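CPXV018 protein (Cowpox virus, PDB 4PDC) is a viral MHC class I-like protein that probably binds the NK-cell receptor NKG2D as a decoy, blunting recognition of infected cells. Local coordinates at residues 4-9 with 53-58; 30-33 with 38-41. The protein carries 2 engineered substitutions. All coordinates share one frame; numbering follows the deposited sequence.

From the N terminus the chain lays down strand 2-13 at the heart of an antiparallel sheet, turns back through strand 16-25 and reaches the short hairpin of strands 29-33 and 38-40. Interaction 2 closes that hairpin, a local loop of four residues at one margin of the sheet. The chain then rises into helix 51-64, which returns over the sheet to meet strand 2-13 in interaction 1, a longer closure that encloses the hairpin. The two contacts share a core: CD2 of Tyr-55 lies 3.6 Å from CD1 of Ile-31, and CB of Tyr-55 is equally near CD1 of Ile-38. Helix, central strand and edge hairpin are thus packed round one tyrosine.

Interaction 1 (4-9 with 53-58); sequences LAFNFN and PFYKNV
Leu-4 opens the contact with one methyl, CD2, which comes to 4.0 Å from OH of Tyr-55 on helix 51-64. The two side chains approach from opposite directions, the leucine rising from the sheet and the tyrosine descending from the helix. With CG anti to the backbone N (chi1 -176°), Leu-4 extends CD2 toward that hydroxyl, and the side chain also touches His-137, Leu-138 and Leu-141 of helix 131-146. Phe-6, two residues on along the same face of strand 2-13, carries most of the contact. It meets Tyr-55 in a T-shaped (edge-to-face) pair, with ring centroids 5.3 Å apart and planes at 77°. The phenylalanine supplies the edge: its CE2 lies over one face of the tyrosine, toward the rim, 3.8 Å from Tyr-55 CE1. Its neighbour CZ is also 3.8 Å from Tyr-55 CZ, while Tyr-55 OH sits near the plane of the Phe-6 ring, 3.7 Å from Phe-6 CZ. On Tyr-55, CG lies beside the backbone N (chi1 -68°), and the ring reaches down from the helix across the end of Phe-6. Phe-6 further meets Phe-129 and touches Cys-134, which is disulfide-bonded to Cys-84. Phe-8 continues the aromatic row, stacking on Phe-62 and meeting Phe-59 edge-to-face. This is the interface of helix and sheet floor in an MHC class I-like platform. No hydrogen bond joins the two segments; the buried phenol instead bonds to ND1 of His-137, so its polar end is satisfied by helix 131-146. The chemistry therefore implies a greasy seam between strand and helix in which the edge C-H groups of Phe-6 meet the pi cloud of Tyr-55, while the hydroxyl links helix 51-64 to helix 131-146.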
loop_
_atom_site.group_PDB
_atom_site.type_symbol
_atom_site.label_atom_id
_atom_site.label_comp_id
_atom_site.label_asym_id
_atom_site.label_seq_id
_atom_site.Cartn_x
_atom_site.Cartn_y
_atom_site.Cartn_z
ATOM N N LEU E 4 -15.020 -10.956 4.073
ATOM C CA LEU E 4 -14.555 -11.046 2.700
ATOM C C LEU E 4 -13.360 -11.986 2.690
ATOM O O LEU E 4 -12.375 -11.741 3.379
ATOM C CB LEU E 4 -14.184 -9.663 2.164
ATOM C CG LEU E 4 -13.748 -9.535 0.704
ATOM C CD1 LEU E 4 -14.853 -9.954 -0.255
ATOM C CD2 LEU E 4 -13.333 -8.109 0.443
ATOM N N ALA E 5 -13.466 -13.071 1.930
ATOM C CA ALA E 5 -12.428 -14.098 1.903
ATOM C C ALA E 5 -11.832 -14.242 0.508
ATOM O O ALA E 5 -12.546 -14.190 -0.496
ATOM C CB ALA E 5 -12.988 -15.424 2.372
ATOM N N PHE E 6 -10.516 -14.419 0.469
ATOM C CA PHE E 6 -9.780 -14.675 -0.762
ATOM C C PHE E 6 -9.109 -16.036 -0.661
ATOM O O PHE E 6 -8.348 -16.276 0.272
ATOM C CB PHE E 6 -8.726 -13.595 -1.003
ATOM C CG PHE E 6 -9.292 -12.221 -1.190
ATOM C CD1 PHE E 6 -9.658 -11.454 -0.099
ATOM C CD2 PHE E 6 -9.439 -11.688 -2.457
ATOM C CE1 PHE E 6 -10.173 -10.187 -0.269
ATOM C CE2 PHE E 6 -9.952 -10.421 -2.633
ATOM C CZ PHE E 6 -10.320 -9.669 -1.538
ATOM N N ASN E 7 -9.394 -16.922 -1.611
ATOM C CA ASN E 7 -8.780 -18.248 -1.630
ATOM C C ASN E 7 -7.885 -18.423 -2.855
ATOM O O ASN E 7 -8.371 -18.608 -3.970
ATOM C CB ASN E 7 -9.852 -19.340 -1.603
ATOM C CG ASN E 7 -9.270 -20.719 -1.333
ATOM O OD1 ASN E 7 -9.251 -21.582 -2.209
ATOM N ND2 ASN E 7 -8.775 -20.923 -0.117
ATOM N N PHE E 8 -6.576 -18.342 -2.632
ATOM C CA PHE E 8 -5.592 -18.505 -3.692
ATOM C C PHE E 8 -5.163 -19.955 -3.791
ATOM O O PHE E 8 -4.792 -20.558 -2.788
ATOM C CB PHE E 8 -4.367 -17.630 -3.434
ATOM C CG PHE E 8 -4.667 -16.170 -3.373
ATOM C CD1 PHE E 8 -5.155 -15.598 -2.209
ATOM C CD2 PHE E 8 -4.447 -15.360 -4.473
ATOM C CE1 PHE E 8 -5.429 -14.246 -2.149
ATOM C CE2 PHE E 8 -4.722 -14.003 -4.419
ATOM C CZ PHE E 8 -5.213 -13.448 -3.255
ATOM N N ASN E 9 -5.206 -20.511 -4.997
ATOM C CA ASN E 9 -4.751 -21.878 -5.217
ATOM C C ASN E 9 -3.810 -21.979 -6.406
ATOM O O ASN E 9 -4.102 -21.469 -7.490
ATOM C CB ASN E 9 -5.940 -22.813 -5.426
ATOM C CG ASN E 9 -5.520 -24.263 -5.544
ATOM O OD1 ASN E 9 -4.977 -24.839 -4.604
ATOM N ND2 ASN E 9 -5.773 -24.862 -6.700
ATOM N N PRO E 53 -10.941 -4.827 -11.838
ATOM C CA PRO E 53 -9.633 -4.532 -12.445
ATOM C C PRO E 53 -8.510 -4.487 -11.416
ATOM O O PRO E 53 -7.384 -4.862 -11.731
ATOM C CB PRO E 53 -9.838 -3.158 -13.094
ATOM C CG PRO E 53 -11.001 -2.568 -12.393
ATOM C CD PRO E 53 -11.885 -3.708 -11.998
ATOM N N PHE E 54 -8.826 -4.042 -10.204
ATOM C CA PHE E 54 -7.855 -4.004 -9.117
ATOM C C PHE E 54 -7.418 -5.421 -8.750
ATOM O O PHE E 54 -6.224 -5.710 -8.680
ATOM C CB PHE E 54 -8.451 -3.288 -7.899
ATOM C CG PHE E 54 -7.524 -3.211 -6.717
ATOM C CD1 PHE E 54 -6.540 -2.239 -6.652
ATOM C CD2 PHE E 54 -7.649 -4.097 -5.663
ATOM C CE1 PHE E 54 -5.692 -2.160 -5.562
ATOM C CE2 PHE E 54 -6.801 -4.023 -4.569
ATOM C CZ PHE E 54 -5.822 -3.053 -4.522
ATOM N N TYR E 55 -8.387 -6.305 -8.535
ATOM C CA TYR E 55 -8.090 -7.681 -8.160
ATOM C C TYR E 55 -7.376 -8.426 -9.284
ATOM O O TYR E 55 -6.523 -9.275 -9.021
ATOM C CB TYR E 55 -9.369 -8.433 -7.776
ATOM C CG TYR E 55 -10.024 -7.960 -6.487
ATOM C CD1 TYR E 55 -9.269 -7.432 -5.443
ATOM C CD2 TYR E 55 -11.402 -8.048 -6.318
ATOM C CE1 TYR E 55 -9.876 -6.998 -4.267
ATOM C CE2 TYR E 55 -12.013 -7.622 -5.151
ATOM C CZ TYR E 55 -11.247 -7.095 -4.132
ATOM O OH TYR E 55 -11.863 -6.669 -2.983
ATOM N N LYS E 56 -7.724 -8.126 -10.531
ATOM C CA LYS E 56 -7.068 -8.790 -11.656
ATOM C C LYS E 56 -5.564 -8.550 -11.584
ATOM O O LYS E 56 -4.771 -9.459 -11.817
ATOM C CB LYS E 56 -7.624 -8.299 -12.993
ATOM C CG LYS E 56 -7.059 -9.048 -14.199
ATOM C CD LYS E 56 -7.700 -8.584 -15.498
ATOM C CE LYS E 56 -7.192 -9.382 -16.690
ATOM N NZ LYS E 56 -7.876 -8.985 -17.956
ATOM N N ASN E 57 -5.177 -7.329 -11.232
ATOM C CA ASN E 57 -3.769 -6.990 -11.102
ATOM C C ASN E 57 -3.129 -7.628 -9.872
ATOM O O ASN E 57 -2.053 -8.214 -9.965
ATOM C CB ASN E 57 -3.592 -5.471 -11.045
ATOM C CG ASN E 57 -3.801 -4.809 -12.393
ATOM O OD1 ASN E 57 -3.455 -5.371 -13.433
ATOM N ND2 ASN E 57 -4.369 -3.607 -12.383
ATOM N N VAL E 58 -3.785 -7.504 -8.724
ATOM C CA VAL E 58 -3.267 -8.085 -7.494
ATOM C C VAL E 58 -3.139 -9.601 -7.611
ATOM O O VAL E 58 -2.165 -10.182 -7.141
ATOM C CB VAL E 58 -4.163 -7.742 -6.287
ATOM C CG1 VAL E 58 -3.717 -8.503 -5.042
ATOM C CG2 VAL E 58 -4.138 -6.247 -6.026
#

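Interaction 2 (30-33 with 38-41); sequences IITF and IRPT
A beta hairpin at the margin of the MHC class I-like sheet is made here by antiparallel strands 29-33 and 38-40, the latter outermost within this chain. Thr-32 and Arg-39 form its hydrogen-bonded pair: Thr-32 N gives to Arg-39 O at 3.1 Å, and Arg-39 N returns a bond to Thr-32 O at 2.9 Å, each donor nearly along the C=O axis. Farther from the turn, Thr-41 N reaches Ile-30 O at 2.8 Å from above the carbonyl plane. Two residues of strand 29-33, Ile-30 and Ile-31, sit opposite the single Val-23 of strand 16-25 in a classic beta bulge. Ile-31, Phe-33 and Ile-38 point to the face covered by helix 51-64. There CG2 of Ile-31 presses on CG1 of Ile-38 at a tight 3.5 Å, and CD1 of Phe-33 lies 4.0 Å from CB of Ile-38, their side chains crossing at about a right angle. On the other face Thr-32 and Arg-39 run side by side. The hydroxyl of Thr-32 turns to a hydrogen bond with Asp-22 OD1, whereas its methyl CG2 lies over one face of the Arg-39 guanidinium, 3.4 Å from NE.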
loop_
_atom_site.group_PDB
_atom_site.type_symbol
_atom_site.label_atom_id
_atom_site.label_comp_id
_atom_site.label_asym_id
_atom_site.label_seq_id
_atom_site.Cartn_x
_atom_site.Cartn_y
_atom_site.Cartn_z
ATOM N N ILE E 30 -18.345 -14.281 -5.164
ATOM C CA ILE E 30 -18.756 -13.099 -5.916
ATOM C C ILE E 30 -17.821 -12.814 -7.091
ATOM O O ILE E 30 -18.227 -12.197 -8.074
ATOM C CB ILE E 30 -18.824 -11.846 -5.010
ATOM C CG1 ILE E 30 -17.457 -11.531 -4.393
ATOM C CG2 ILE E 30 -19.868 -12.045 -3.917
ATOM C CD1 ILE E 30 -17.363 -10.138 -3.783
ATOM N N ILE E 31 -16.574 -13.261 -6.980
ATOM C CA ILE E 31 -15.579 -13.072 -8.033
ATOM C C ILE E 31 -14.753 -14.345 -8.181
ATOM O O ILE E 31 -14.530 -15.064 -7.207
ATOM C CB ILE E 31 -14.638 -11.881 -7.725
ATOM C CG1 ILE E 31 -15.427 -10.577 -7.588
ATOM C CG2 ILE E 31 -13.584 -11.721 -8.810
ATOM C CD1 ILE E 31 -14.627 -9.464 -6.936
ATOM N N THR E 32 -14.301 -14.624 -9.399
ATOM C CA THR E 32 -13.377 -15.727 -9.626
ATOM C C THR E 32 -12.351 -15.337 -10.682
ATOM O O THR E 32 -12.608 -14.490 -11.539
ATOM C CB THR E 32 -14.115 -17.022 -10.046
ATOM O OG1 THR E 32 -13.206 -18.130 -10.013
ATOM C CG2 THR E 32 -14.717 -16.892 -11.434
ATOM N N PHE E 33 -11.189 -15.974 -10.606
ATOM C CA PHE E 33 -10.037 -15.648 -11.436
ATOM C C PHE E 33 -9.375 -16.963 -11.833
ATOM O O PHE E 33 -9.114 -17.796 -10.970
ATOM C CB PHE E 33 -9.075 -14.734 -10.666
ATOM C CG PHE E 33 -7.781 -14.449 -11.380
ATOM C CD1 PHE E 33 -7.720 -13.501 -12.383
ATOM C CD2 PHE E 33 -6.616 -15.115 -11.023
ATOM C CE1 PHE E 33 -6.526 -13.232 -13.033
ATOM C CE2 PHE E 33 -5.420 -14.847 -11.666
ATOM C CZ PHE E 33 -5.376 -13.906 -12.672
ATOM N N ILE E 38 -10.509 -12.392 -15.009
ATOM C CA ILE E 38 -11.319 -12.263 -13.810
ATOM C C ILE E 38 -12.761 -12.090 -14.253
ATOM O O ILE E 38 -13.019 -11.583 -15.343
ATOM C CB ILE E 38 -10.866 -11.072 -12.941
ATOM C CG1 ILE E 38 -11.462 -11.168 -11.536
ATOM C CG2 ILE E 38 -11.233 -9.747 -13.602
ATOM C CD1 ILE E 38 -10.723 -10.325 -10.519
ATOM N N ARG E 39 -13.704 -12.511 -13.421
ATOM C CA ARG E 39 -15.108 -12.371 -13.780
ATOM C C ARG E 39 -16.025 -12.341 -12.564
ATOM O O ARG E 39 -15.748 -12.987 -11.551
ATOM C CB ARG E 39 -15.528 -13.505 -14.717
ATOM C CG ARG E 39 -15.540 -14.877 -14.083
ATOM C CD ARG E 39 -15.896 -15.951 -15.103
ATOM N NE ARG E 39 -16.096 -17.255 -14.473
ATOM C CZ ARG E 39 -17.265 -17.710 -14.030
ATOM N NH1 ARG E 39 -18.368 -16.976 -14.144
ATOM N NH2 ARG E 39 -17.335 -18.909 -13.469
ATOM N N PRO E 40 -17.129 -11.587 -12.661
ATOM C CA PRO E 40 -18.117 -11.604 -11.581
ATOM C C PRO E 40 -18.902 -12.912 -11.576
ATOM O O PRO E 40 -19.099 -13.502 -12.637
ATOM C CB PRO E 40 -19.017 -10.409 -11.912
ATOM C CG PRO E 40 -18.925 -10.275 -13.391
ATOM C CD PRO E 40 -17.529 -10.691 -13.763
ATOM N N THR E 41 -19.323 -13.363 -10.396
ATOM C CA THR E 41 -20.109 -14.589 -10.267
ATOM C C THR E 41 -21.371 -14.322 -9.453
ATOM O O THR E 41 -21.993 -15.240 -8.923
ATOM C CB THR E 41 -19.300 -15.724 -9.599
ATOM O OG1 THR E 41 -18.943 -15.346 -8.264
ATOM C CG2 THR E 41 -18.034 -16.023 -10.394
#